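PDB 5DE0: deferrochelatase, which binds heme b and probably acts as a dye-decolorizing peroxidase, oxidising substrates with hydrogen peroxide. Local coordinates for residues G171-N182 with F280-A291; A193-T201 with L208-V217. All blocks are in the same frame, centred on the assembly; numbering follows the deposited sequence.

Interaction 1 of 2, residues G171-N182 with F280-A291. With HEM (protoporphyrin IX containing Fe), chain F.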
loop_
_atom_site.group_PDB
_atom_site.type_symbol
_atom_site.label_atom_id
_atom_site.label_comp_id
_atom_site.label_asym_id
_atom_site.label_seq_id
_atom_site.Cartn_x
_atom_site.Cartn_y
_atom_site.Cartn_z
ATOM N N GLY B 171 9.769 26.022 12.669
ATOM C CA GLY B 171 9.567 25.532 11.319
ATOM C C GLY B 171 10.758 24.719 10.851
ATOM O O GLY B 171 11.800 24.697 11.509
ATOM N N SER B 172 10.613 24.056 9.708
ATOM C CA SER B 172 11.663 23.178 9.211
ATOM C C SER B 172 11.661 23.089 7.689
ATOM O O SER B 172 10.601 23.046 7.064
ATOM C CB SER B 172 11.510 21.781 9.821
ATOM O OG SER B 172 12.525 20.907 9.367
ATOM N N TYR B 173 12.853 23.061 7.097
ATOM C CA TYR B 173 12.979 22.892 5.652
ATOM C C TYR B 173 12.846 21.421 5.279
ATOM O O TYR B 173 13.357 20.549 5.979
ATOM C CB TYR B 173 14.310 23.453 5.151
ATOM C CG TYR B 173 14.400 24.959 5.225
ATOM C CD1 TYR B 173 13.943 25.755 4.182
ATOM C CD2 TYR B 173 14.938 25.588 6.341
ATOM C CE1 TYR B 173 14.023 27.135 4.246
ATOM C CE2 TYR B 173 15.020 26.967 6.415
ATOM C CZ TYR B 173 14.562 27.735 5.365
ATOM O OH TYR B 173 14.642 29.106 5.437
ATOM N N VAL B 174 12.145 21.150 4.183
ATOM C CA VAL B 174 11.849 19.777 3.793
ATOM C C VAL B 174 12.297 19.477 2.366
ATOM O O VAL B 174 12.216 20.330 1.486
ATOM C CB VAL B 174 10.338 19.471 3.904
ATOM C CG1 VAL B 174 10.110 17.972 4.050
ATOM C CG2 VAL B 174 9.716 20.215 5.074
ATOM N N MET B 175 12.776 18.258 2.150
ATOM C CA MET B 175 13.044 17.764 0.807
ATOM C C MET B 175 12.447 16.370 0.669
ATOM O O MET B 175 12.412 15.609 1.635
ATOM C CB MET B 175 14.550 17.735 0.509
ATOM C CG MET B 175 15.338 16.723 1.334
ATOM S SD MET B 175 16.999 16.416 0.704
ATOM C CE MET B 175 16.635 15.625 -0.867
ATOM N N VAL B 176 11.955 16.044 -0.521
ATOM C CA VAL B 176 11.455 14.702 -0.782
ATOM C C VAL B 176 11.865 14.236 -2.179
ATOM O O VAL B 176 11.883 15.014 -3.133
ATOM C CB VAL B 176 9.901 14.614 -0.608
ATOM C CG1 VAL B 176 9.305 15.970 -0.295
ATOM C CG2 VAL B 176 9.226 13.987 -1.825
ATOM N N GLN B 177 12.231 12.962 -2.273
ATOM C CA GLN B 177 12.555 12.324 -3.542
ATOM C C GLN B 177 12.070 10.882 -3.528
ATOM O O GLN B 177 12.521 10.085 -2.704
ATOM C CB GLN B 177 14.060 12.352 -3.810
ATOM C CG GLN B 177 14.614 13.656 -4.350
ATOM C CD GLN B 177 16.125 13.601 -4.511
ATOM O OE1 GLN B 177 16.851 13.360 -3.547
ATOM N NE2 GLN B 177 16.604 13.807 -5.735
ATOM N N ARG B 178 11.153 10.544 -4.426
ATOM C CA ARG B 178 10.716 9.160 -4.544
ATOM C C ARG B 178 11.685 8.384 -5.422
ATOM O O ARG B 178 11.837 8.680 -6.607
ATOM C CB ARG B 178 9.299 9.065 -5.113
ATOM C CG ARG B 178 8.778 7.640 -5.148
ATOM C CD ARG B 178 7.260 7.576 -5.168
ATOM N NE ARG B 178 6.696 7.945 -6.462
ATOM C CZ ARG B 178 6.641 7.130 -7.509
ATOM N NH1 ARG B 178 7.128 5.900 -7.422
ATOM N NH2 ARG B 178 6.105 7.547 -8.649
ATOM N N PHE B 179 12.341 7.391 -4.833
ATOM C CA PHE B 179 13.305 6.585 -5.569
ATOM C C PHE B 179 12.716 5.258 -6.031
ATOM O O PHE B 179 11.960 4.612 -5.302
ATOM C CB PHE B 179 14.549 6.336 -4.714
ATOM C CG PHE B 179 15.495 7.495 -4.681
ATOM C CD1 PHE B 179 15.395 8.462 -3.696
ATOM C CD2 PHE B 179 16.484 7.622 -5.642
ATOM C CE1 PHE B 179 16.265 9.530 -3.670
ATOM C CE2 PHE B 179 17.356 8.688 -5.621
ATOM C CZ PHE B 179 17.248 9.643 -4.635
ATOM N N VAL B 180 13.064 4.863 -7.251
ATOM C CA VAL B 180 12.668 3.567 -7.785
ATOM C C VAL B 180 13.900 2.676 -7.902
ATOM O O VAL B 180 14.881 3.041 -8.554
ATOM C CB VAL B 180 11.986 3.697 -9.157
ATOM C CG1 VAL B 180 11.552 2.329 -9.666
ATOM C CG2 VAL B 180 10.796 4.639 -9.069
ATOM N N HIS B 181 13.846 1.510 -7.267
ATOM C CA HIS B 181 15.006 0.631 -7.170
ATOM C C HIS B 181 15.103 -0.375 -8.315
ATOM O O HIS B 181 14.094 -0.847 -8.835
ATOM C CB HIS B 181 14.989 -0.121 -5.836
ATOM C CG HIS B 181 15.314 0.737 -4.653
ATOM N ND1 HIS B 181 15.553 2.090 -4.759
ATOM C CD2 HIS B 181 15.443 0.432 -3.340
ATOM C CE1 HIS B 181 15.814 2.582 -3.561
ATOM N NE2 HIS B 181 15.754 1.598 -2.683
ATOM N N ASN B 182 16.337 -0.690 -8.697
ATOM C CA ASN B 182 16.614 -1.784 -9.617
ATOM C C ASN B 182 17.202 -2.948 -8.827
ATOM O O ASN B 182 18.417 -3.143 -8.801
ATOM C CB ASN B 182 17.575 -1.340 -10.724
ATOM C CG ASN B 182 17.701 -2.363 -11.844
ATOM O OD1 ASN B 182 17.409 -3.546 -11.665
ATOM N ND2 ASN B 182 18.143 -1.906 -13.011
ATOM N N PHE B 280 21.846 2.003 -8.892
ATOM C CA PHE B 280 20.847 0.972 -8.650
ATOM C C PHE B 280 19.501 1.552 -8.225
ATOM O O PHE B 280 18.578 0.813 -7.887
ATOM C CB PHE B 280 21.358 -0.006 -7.590
ATOM C CG PHE B 280 22.730 -0.543 -7.878
ATOM C CD1 PHE B 280 22.898 -1.644 -8.700
ATOM C CD2 PHE B 280 23.852 0.058 -7.333
ATOM C CE1 PHE B 280 24.157 -2.140 -8.969
ATOM C CE2 PHE B 280 25.118 -0.435 -7.596
ATOM C CZ PHE B 280 25.270 -1.536 -8.417
ATOM N N THR B 281 19.396 2.877 -8.242
ATOM C CA THR B 281 18.134 3.542 -7.946
ATOM C C THR B 281 18.059 4.881 -8.670
ATOM O O THR B 281 19.084 5.479 -8.995
ATOM C CB THR B 281 17.940 3.763 -6.430
ATOM O OG1 THR B 281 16.626 4.277 -6.181
ATOM C CG2 THR B 281 18.976 4.735 -5.884
ATOM N N LYS B 282 16.840 5.336 -8.935
ATOM C CA LYS B 282 16.624 6.590 -9.649
ATOM C C LYS B 282 15.505 7.407 -9.011
ATOM O O LYS B 282 14.450 6.871 -8.671
ATOM C CB LYS B 282 16.297 6.322 -11.121
ATOM C CG LYS B 282 17.407 5.630 -11.898
ATOM C CD LYS B 282 16.990 5.356 -13.332
ATOM C CE LYS B 282 18.117 4.706 -14.118
ATOM N NZ LYS B 282 17.722 4.436 -15.528
ATOM N N ALA B 283 15.740 8.705 -8.855
ATOM C CA ALA B 283 14.718 9.606 -8.338
ATOM C C ALA B 283 13.679 9.891 -9.415
ATOM O O ALA B 283 14.026 10.185 -10.557
ATOM C CB ALA B 283 15.346 10.900 -7.840
ATOM N N VAL B 284 12.403 9.799 -9.050
ATOM C CA VAL B 284 11.320 10.038 -9.999
ATOM C C VAL B 284 10.573 11.323 -9.644
ATOM O O VAL B 284 9.863 11.895 -10.471
ATOM C CB VAL B 284 10.337 8.844 -10.046
ATOM C CG1 VAL B 284 9.421 8.849 -8.831
ATOM C CG2 VAL B 284 9.525 8.866 -11.333
ATOM N N THR B 285 10.745 11.774 -8.404
ATOM C CA THR B 285 10.207 13.056 -7.965
ATOM C C THR B 285 11.277 13.826 -7.203
ATOM O O THR B 285 12.294 13.256 -6.803
ATOM C CB THR B 285 8.968 12.892 -7.062
ATOM O OG1 THR B 285 9.323 12.150 -5.889
ATOM C CG2 THR B 285 7.847 12.172 -7.797
ATOM N N GLY B 286 11.047 15.120 -7.008
ATOM C CA GLY B 286 11.971 15.958 -6.264
ATOM C C GLY B 286 11.356 17.308 -5.957
ATOM O O GLY B 286 10.863 17.987 -6.857
ATOM N N ALA B 287 11.387 17.705 -4.688
ATOM C CA ALA B 287 10.762 18.957 -4.280
ATOM C C ALA B 287 11.289 19.485 -2.949
ATOM O O ALA B 287 11.638 18.715 -2.055
ATOM C CB ALA B 287 9.258 18.783 -4.204
ATOM N N TYR B 288 11.341 20.809 -2.834
ATOM C CA TYR B 288 11.670 21.472 -1.578
ATOM C C TYR B 288 10.412 22.070 -0.962
ATOM O O TYR B 288 9.527 22.547 -1.673
ATOM C CB TYR B 288 12.715 22.571 -1.794
ATOM C CG TYR B 288 14.141 22.081 -1.932
ATOM C CD1 TYR B 288 14.601 20.998 -1.197
ATOM C CD2 TYR B 288 15.028 22.710 -2.795
ATOM C CE1 TYR B 288 15.908 20.554 -1.318
ATOM C CE2 TYR B 288 16.333 22.272 -2.926
ATOM C CZ TYR B 288 16.768 21.196 -2.186
ATOM O OH TYR B 288 18.067 20.759 -2.316
ATOM N N PHE B 289 10.337 22.043 0.363
ATOM C CA PHE B 289 9.226 22.643 1.084
ATOM C C PHE B 289 9.714 23.349 2.341
ATOM O O PHE B 289 10.880 23.242 2.717
ATOM C CB PHE B 289 8.192 21.588 1.480
ATOM C CG PHE B 289 7.615 20.824 0.324
ATOM C CD1 PHE B 289 8.182 19.627 -0.080
ATOM C CD2 PHE B 289 6.493 21.288 -0.344
ATOM C CE1 PHE B 289 7.647 18.914 -1.138
ATOM C CE2 PHE B 289 5.956 20.580 -1.402
ATOM C CZ PHE B 289 6.534 19.393 -1.799
ATOM N N PHE B 290 8.810 24.074 2.987
ATOM C CA PHE B 290 9.038 24.525 4.348
ATOM C C PHE B 290 7.818 24.201 5.199
ATOM O O PHE B 290 6.709 24.656 4.915
ATOM C CB PHE B 290 9.341 26.020 4.401
ATOM C CG PHE B 290 9.681 26.515 5.777
ATOM C CD1 PHE B 290 8.705 27.045 6.606
ATOM C CD2 PHE B 290 10.983 26.453 6.239
ATOM C CE1 PHE B 290 9.024 27.503 7.872
ATOM C CE2 PHE B 290 11.310 26.907 7.500
ATOM C CZ PHE B 290 10.329 27.435 8.318
ATOM N N ALA B 291 8.028 23.402 6.236
ATOM C CA ALA B 291 6.962 23.080 7.170
ATOM C C ALA B 291 7.000 24.066 8.325
ATOM O O ALA B 291 7.888 24.002 9.172
ATOM C CB ALA B 291 7.093 21.654 7.670
HETATM C CHA HEM F . 22.858 7.374 5.455
HETATM C CHB HEM F . 21.280 11.443 3.340
HETATM C CHC HEM F . 19.280 8.848 -0.256
HETATM C CHD HEM F . 20.105 4.817 2.310
HETATM C C1A HEM F . 22.610 8.703 5.196
HETATM C C2A HEM F . 23.041 9.829 6.001
HETATM C C3A HEM F . 22.603 10.950 5.418
HETATM C C4A HEM F . 21.880 10.575 4.222
HETATM C CMA HEM F . 22.820 12.396 5.914
HETATM C CAA HEM F . 23.866 9.738 7.304
HETATM C CBA HEM F . 25.314 10.113 6.993
HETATM C CGA HEM F . 26.177 9.876 8.202
HETATM O O1A HEM F . 26.543 8.700 8.454
HETATM O O2A HEM F . 26.500 10.866 8.906
HETATM C C1B HEM F . 20.682 11.099 2.149
HETATM C C2B HEM F . 20.299 12.024 1.106
HETATM C C3B HEM F . 19.744 11.331 0.113
HETATM C C4B HEM F . 19.756 9.920 0.479
HETATM C CMB HEM F . 20.486 13.558 1.137
HETATM C CAB HEM F . 19.210 11.996 -1.176
HETATM C CBB HEM F . 18.609 11.303 -2.141
HETATM C C1C HEM F . 19.294 7.525 0.134
HETATM C C2C HEM F . 18.720 6.405 -0.591
HETATM C C3C HEM F . 18.951 5.290 0.128
HETATM C C4C HEM F . 19.681 5.676 1.319
HETATM C CMC HEM F . 17.980 6.541 -1.943
HETATM C CAC HEM F . 18.574 3.814 -0.157
HETATM C CBC HEM F . 18.009 3.373 -1.285
HETATM C C1D HEM F . 21.010 5.095 3.313
HETATM C C2D HEM F . 21.743 4.108 4.072
HETATM C C3D HEM F . 22.603 4.907 5.060
HETATM C C4D HEM F . 22.304 6.297 4.795
HETATM C CMD HEM F . 21.679 2.572 3.928
HETATM C CAD HEM F . 23.586 4.340 6.105
HETATM C CBD HEM F . 22.861 4.031 7.410
HETATM C CGD HEM F . 22.340 5.304 8.023
HETATM O O1D HEM F . 21.131 5.603 7.846
HETATM O O2D HEM F . 23.128 6.021 8.693
HETATM N NA HEM F . 21.903 9.198 4.118
HETATM N NB HEM F . 20.338 9.825 1.734
HETATM N NC HEM F . 19.873 7.039 1.291
HETATM N ND HEM F . 21.368 6.360 3.767
HETATM FE FE HEM F . 20.946 8.081 2.688
HETATM O O HOH W 1 14.568 14.097 -7.718
#

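Interaction 2 of 2, residues A193-T201 with L208-V217. With HEM (protoporphyrin IX containing Fe), chain F.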
loop_
_atom_site.group_PDB
_atom_site.type_symbol
_atom_site.label_atom_id
_atom_site.label_comp_id
_atom_site.label_asym_id
_atom_site.label_seq_id
_atom_site.Cartn_x
_atom_site.Cartn_y
_atom_site.Cartn_z
ATOM N N ALA B 193 30.966 -6.040 -1.999
ATOM C CA ALA B 193 30.806 -5.022 -3.033
ATOM C C ALA B 193 29.667 -4.062 -2.701
ATOM O O ALA B 193 29.781 -2.852 -2.906
ATOM C CB ALA B 193 30.567 -5.677 -4.384
ATOM N N GLN B 194 28.568 -4.611 -2.190
ATOM C CA GLN B 194 27.421 -3.800 -1.800
ATOM C C GLN B 194 27.784 -2.876 -0.644
ATOM O O GLN B 194 27.314 -1.742 -0.572
ATOM C CB GLN B 194 26.236 -4.686 -1.410
ATOM C CG GLN B 194 25.585 -5.419 -2.576
ATOM C CD GLN B 194 24.261 -6.060 -2.192
ATOM O OE1 GLN B 194 23.907 -6.124 -1.014
ATOM N NE2 GLN B 194 23.519 -6.532 -3.188
ATOM N N GLU B 195 28.629 -3.369 0.256
ATOM C CA GLU B 195 29.076 -2.573 1.392
ATOM C C GLU B 195 29.995 -1.445 0.940
ATOM O O GLU B 195 30.098 -0.415 1.605
ATOM C CB GLU B 195 29.783 -3.455 2.420
ATOM C CG GLU B 195 28.852 -4.415 3.140
ATOM C CD GLU B 195 29.578 -5.302 4.126
ATOM O OE1 GLU B 195 30.810 -5.157 4.261
ATOM O OE2 GLU B 195 28.914 -6.143 4.768
ATOM N N LYS B 196 30.656 -1.642 -0.196
ATOM C CA LYS B 196 31.525 -0.613 -0.759
ATOM C C LYS B 196 30.692 0.485 -1.410
ATOM O O LYS B 196 31.095 1.646 -1.437
ATOM C CB LYS B 196 32.500 -1.213 -1.776
ATOM C CG LYS B 196 33.511 -2.183 -1.179
ATOM C CD LYS B 196 34.356 -1.525 -0.095
ATOM C CE LYS B 196 35.350 -2.508 0.504
ATOM N NZ LYS B 196 36.140 -1.908 1.615
ATOM N N VAL B 197 29.531 0.107 -1.935
ATOM C CA VAL B 197 28.609 1.064 -2.539
ATOM C C VAL B 197 27.955 1.937 -1.469
ATOM O O VAL B 197 27.894 3.160 -1.597
ATOM C CB VAL B 197 27.509 0.350 -3.355
ATOM C CG1 VAL B 197 26.462 1.348 -3.825
ATOM C CG2 VAL B 197 28.118 -0.389 -4.536
ATOM N N ILE B 198 27.465 1.299 -0.412
ATOM C CA ILE B 198 26.812 2.015 0.679
ATOM C C ILE B 198 27.828 2.741 1.556
ATOM O O ILE B 198 27.702 3.942 1.808
ATOM C CB ILE B 198 25.971 1.060 1.553
ATOM C CG1 ILE B 198 24.817 0.471 0.742
ATOM C CG2 ILE B 198 25.434 1.782 2.781
ATOM C CD1 ILE B 198 23.841 1.508 0.235
ATOM N N GLY B 199 28.837 2.007 2.018
ATOM C CA GLY B 199 29.855 2.570 2.884
ATOM C C GLY B 199 29.751 2.034 4.299
ATOM O O GLY B 199 30.512 2.434 5.179
ATOM N N ARG B 200 28.796 1.133 4.517
ATOM C CA ARG B 200 28.617 0.490 5.816
ATOM C C ARG B 200 28.398 -1.011 5.663
ATOM O O ARG B 200 28.056 -1.495 4.583
ATOM C CB ARG B 200 27.436 1.108 6.574
ATOM C CG ARG B 200 27.581 2.589 6.874
ATOM C CD ARG B 200 26.435 3.091 7.734
ATOM N NE ARG B 200 26.588 2.707 9.133
ATOM C CZ ARG B 200 27.170 3.469 10.052
ATOM N NH1 ARG B 200 27.654 4.658 9.720
ATOM N NH2 ARG B 200 27.268 3.045 11.305
ATOM N N THR B 201 28.595 -1.741 6.756
ATOM C CA THR B 201 28.345 -3.175 6.776
ATOM C C THR B 201 26.846 -3.423 6.647
ATOM O O THR B 201 26.039 -2.622 7.111
ATOM C CB THR B 201 28.881 -3.825 8.066
ATOM O OG1 THR B 201 30.160 -3.266 8.389
ATOM C CG2 THR B 201 29.026 -5.326 7.894
ATOM N N LEU B 208 32.421 1.313 7.608
ATOM C CA LEU B 208 33.679 0.744 7.145
ATOM C C LEU B 208 34.859 1.592 7.606
ATOM O O LEU B 208 34.753 2.816 7.696
ATOM C CB LEU B 208 33.689 0.623 5.621
ATOM C CG LEU B 208 32.646 -0.301 4.992
ATOM C CD1 LEU B 208 32.815 -0.349 3.481
ATOM C CD2 LEU B 208 32.732 -1.696 5.590
ATOM N N GLU B 209 35.978 0.936 7.898
ATOM C CA GLU B 209 37.185 1.635 8.323
ATOM C C GLU B 209 37.689 2.542 7.203
ATOM O O GLU B 209 38.139 3.664 7.446
ATOM C CB GLU B 209 38.266 0.637 8.740
ATOM C CG GLU B 209 39.522 1.287 9.306
ATOM C CD GLU B 209 39.257 2.096 10.569
ATOM O OE1 GLU B 209 38.293 1.782 11.302
ATOM O OE2 GLU B 209 40.019 3.049 10.831
ATOM N N ASN B 210 37.598 2.047 5.973
ATOM C CA ASN B 210 37.930 2.842 4.799
ATOM C C ASN B 210 36.682 3.099 3.961
ATOM O O ASN B 210 36.315 2.289 3.109
ATOM C CB ASN B 210 39.007 2.144 3.962
ATOM C CG ASN B 210 39.625 3.058 2.917
ATOM O OD1 ASN B 210 38.933 3.838 2.262
ATOM N ND2 ASN B 210 40.942 2.969 2.763
ATOM N N VAL B 211 36.029 4.229 4.215
ATOM C CA VAL B 211 34.835 4.617 3.474
ATOM C C VAL B 211 35.203 5.250 2.139
ATOM O O VAL B 211 35.839 6.304 2.107
ATOM C CB VAL B 211 33.969 5.609 4.276
ATOM C CG1 VAL B 211 32.772 6.066 3.451
ATOM C CG2 VAL B 211 33.515 4.982 5.581
ATOM N N PRO B 212 34.810 4.604 1.029
ATOM C CA PRO B 212 35.083 5.142 -0.307
ATOM C C PRO B 212 34.445 6.513 -0.478
ATOM O O PRO B 212 33.349 6.735 0.036
ATOM C CB PRO B 212 34.440 4.114 -1.247
ATOM C CG PRO B 212 34.343 2.865 -0.438
ATOM C CD PRO B 212 34.095 3.318 0.968
ATOM N N ALA B 213 35.122 7.416 -1.176
ATOM C CA ALA B 213 34.603 8.764 -1.368
ATOM C C ALA B 213 33.355 8.750 -2.247
ATOM O O ALA B 213 32.482 9.606 -2.111
ATOM C CB ALA B 213 35.665 9.659 -1.972
ATOM N N ALA B 214 33.276 7.769 -3.140
ATOM C CA ALA B 214 32.154 7.660 -4.064
ATOM C C ALA B 214 31.019 6.822 -3.479
ATOM O O ALA B 214 29.942 6.729 -4.067
ATOM C CB ALA B 214 32.616 7.073 -5.388
ATOM N N SER B 215 31.260 6.211 -2.322
ATOM C CA SER B 215 30.205 5.483 -1.626
ATOM C C SER B 215 29.158 6.470 -1.130
ATOM O O SER B 215 29.440 7.662 -0.999
ATOM C CB SER B 215 30.767 4.677 -0.455
ATOM O OG SER B 215 31.072 5.520 0.641
ATOM N N HIS B 216 27.957 5.976 -0.848
ATOM C CA HIS B 216 26.853 6.851 -0.467
ATOM C C HIS B 216 27.155 7.662 0.790
ATOM O O HIS B 216 26.985 8.882 0.802
ATOM C CB HIS B 216 25.573 6.045 -0.257
ATOM C CG HIS B 216 24.371 6.900 -0.013
ATOM N ND1 HIS B 216 23.884 7.780 -0.954
ATOM C CD2 HIS B 216 23.570 7.025 1.072
ATOM C CE1 HIS B 216 22.827 8.404 -0.465
ATOM N NE2 HIS B 216 22.617 7.965 0.762
ATOM N N VAL B 217 27.598 6.983 1.843
ATOM C CA VAL B 217 27.979 7.660 3.078
ATOM C C VAL B 217 29.143 8.611 2.809
ATOM O O VAL B 217 29.194 9.711 3.354
ATOM C CB VAL B 217 28.358 6.654 4.184
ATOM C CG1 VAL B 217 28.885 7.377 5.416
ATOM C CG2 VAL B 217 27.155 5.794 4.544
HETATM C CHA HEM F . 22.858 7.374 5.455
HETATM C CHB HEM F . 21.280 11.443 3.340
HETATM C CHC HEM F . 19.280 8.848 -0.256
HETATM C CHD HEM F . 20.105 4.817 2.310
HETATM C C1A HEM F . 22.610 8.703 5.196
HETATM C C2A HEM F . 23.041 9.829 6.001
HETATM C C3A HEM F . 22.603 10.950 5.418
HETATM C C4A HEM F . 21.880 10.575 4.222
HETATM C CMA HEM F . 22.820 12.396 5.914
HETATM C CAA HEM F . 23.866 9.738 7.304
HETATM C CBA HEM F . 25.314 10.113 6.993
HETATM C CGA HEM F . 26.177 9.876 8.202
HETATM O O1A HEM F . 26.543 8.700 8.454
HETATM O O2A HEM F . 26.500 10.866 8.906
HETATM C C1B HEM F . 20.682 11.099 2.149
HETATM C C2B HEM F . 20.299 12.024 1.106
HETATM C C3B HEM F . 19.744 11.331 0.113
HETATM C C4B HEM F . 19.756 9.920 0.479
HETATM C CMB HEM F . 20.486 13.558 1.137
HETATM C CAB HEM F . 19.210 11.996 -1.176
HETATM C CBB HEM F . 18.609 11.303 -2.141
HETATM C C1C HEM F . 19.294 7.525 0.134
HETATM C C2C HEM F . 18.720 6.405 -0.591
HETATM C C3C HEM F . 18.951 5.290 0.128
HETATM C C4C HEM F . 19.681 5.676 1.319
HETATM C CMC HEM F . 17.980 6.541 -1.943
HETATM C CAC HEM F . 18.574 3.814 -0.157
HETATM C CBC HEM F . 18.009 3.373 -1.285
HETATM C C1D HEM F . 21.010 5.095 3.313
HETATM C C2D HEM F . 21.743 4.108 4.072
HETATM C C3D HEM F . 22.603 4.907 5.060
HETATM C C4D HEM F . 22.304 6.297 4.795
HETATM C CMD HEM F . 21.679 2.572 3.928
HETATM C CAD HEM F . 23.586 4.340 6.105
HETATM C CBD HEM F . 22.861 4.031 7.410
HETATM C CGD HEM F . 22.340 5.304 8.023
HETATM O O1D HEM F . 21.131 5.603 7.846
HETATM O O2D HEM F . 23.128 6.021 8.693
HETATM N NA HEM F . 21.903 9.198 4.118
HETATM N NB HEM F . 20.338 9.825 1.734
HETATM N NC HEM F . 19.873 7.039 1.291
HETATM N ND HEM F . 21.368 6.360 3.767
HETATM FE FE HEM F . 20.946 8.081 2.688
#

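Interaction 1 of 2, residues G171-N182 with F280-A291
Arg-178 O accepts Val-284 N at 2.7 Å, with the N-H nearly straight (164°). The same residue gives its N to Thr-285 OG1 at 2.8 Å, so a side-chain hydroxyl stands in for a backbone carbonyl where the register shifts by one. Arg-178 has CG anti to the backbone N (chi1 -176°) and bends at chi3, which lays its guanidinium alongside Val-284. Val-284 CG1 sits over the guanidinium centre, 3.5 Å from Arg-178 CZ. NE and NH1 make salt bridges to Asp-129 and Asp-244. A water ties Gln-177 NE2 to Thr-285 O. The two strands are antiparallel neighbours in the ferredoxin-like sheet of the C-terminal half, 172-181 inside it and 281-291 at its edge. From strand 172-181, Phe-179 and His-181 point their side chains to the heme side. The Phe-179 ring is held between the heme methyl CMC on one face and Ala-283 CB on the other. His-181 ND1 meets Thr-281 OG1 at 2.8 Å, at the ring edge, and its NE2 bonds to Asp-141. At the far end Phe-290 turns its edge to the face of Tyr-173, planes at 73°. On the other side of the sheet Val-176 CG1 touches the Phe-289 ring edge at CE1, 3.5 Å away.

Interaction 2 of 2, residues A193-T201 with L208-V217
The C-terminal end of helix 191-198 meets the N-terminal start of helix 216-220: His-216 N bonds to Val-197 O at 2.9 Å, and Val-217 N to Ile-198 O at 3.0 Å, the latter almost straight (175°). Gly-199 then leaves the helix with positive phi (110°). Its O takes Leu-208 N at a long 3.3 Å. Leu-208 lies across this turn. Its CG sits by Gly-199 O, and its CD1 reaches Glu-195 O at 3.3 Å. Pro-212 CG packs near Lys-196 O. Ser-215 is the N-cap of the second helix. Its OG donates to Pro-212 O at 2.7 Å and also caps Gly-218 N, so one hydroxyl ties the preceding loop to the helix start. Towards the heme, Arg-200 CG touches Val-217 CG2 at 4.0 Å. The arginine chain bends at chi3, and its CD rests 3.5 Å from the propionate carbon CAD of the heme. Its NH2 makes a salt bridge to Glu-150 and a hydrogen bond to Ser-205 O. His-216 has CG anti to the backbone N (chi1 -174°), which carries the ring from the helix start to the iron. NE2 binds the iron at 2.6 Å, a long bond, and is the proximal ligand, as in other DyP-type peroxidases. The other ring nitrogen, ND1, is bonded to Asp-275. This carboxylate probably fixes the rotation of the imidazole and makes NE2 a stronger electron donor to the iron, while the two backbone bonds hold the ligand's main chain against the preceding helix.

Overall arrangement
Interaction 2 is nested along the chain inside the loop closed by interaction 1. Their centres are about 22 Å apart, and both touch the same heme. Interaction 2 supplies the iron ligand and places Arg-200 beside a propionate. Interaction 1 lines the pocket at the vinyl-bearing edge, through Gln-177, Phe-179 and His-181. The two also meet directly, where Phe-280 CE2 packs on Val-197 CG2 at 4.3 Å. Trp-186 of helix 183-188 joins them as well: its ring meets Phe-280 edge-to-face, and the side chains of Val-197 and Ile-198 touch Trp-186. The end of the sheet is thus connected to the helix before the proximal histidine.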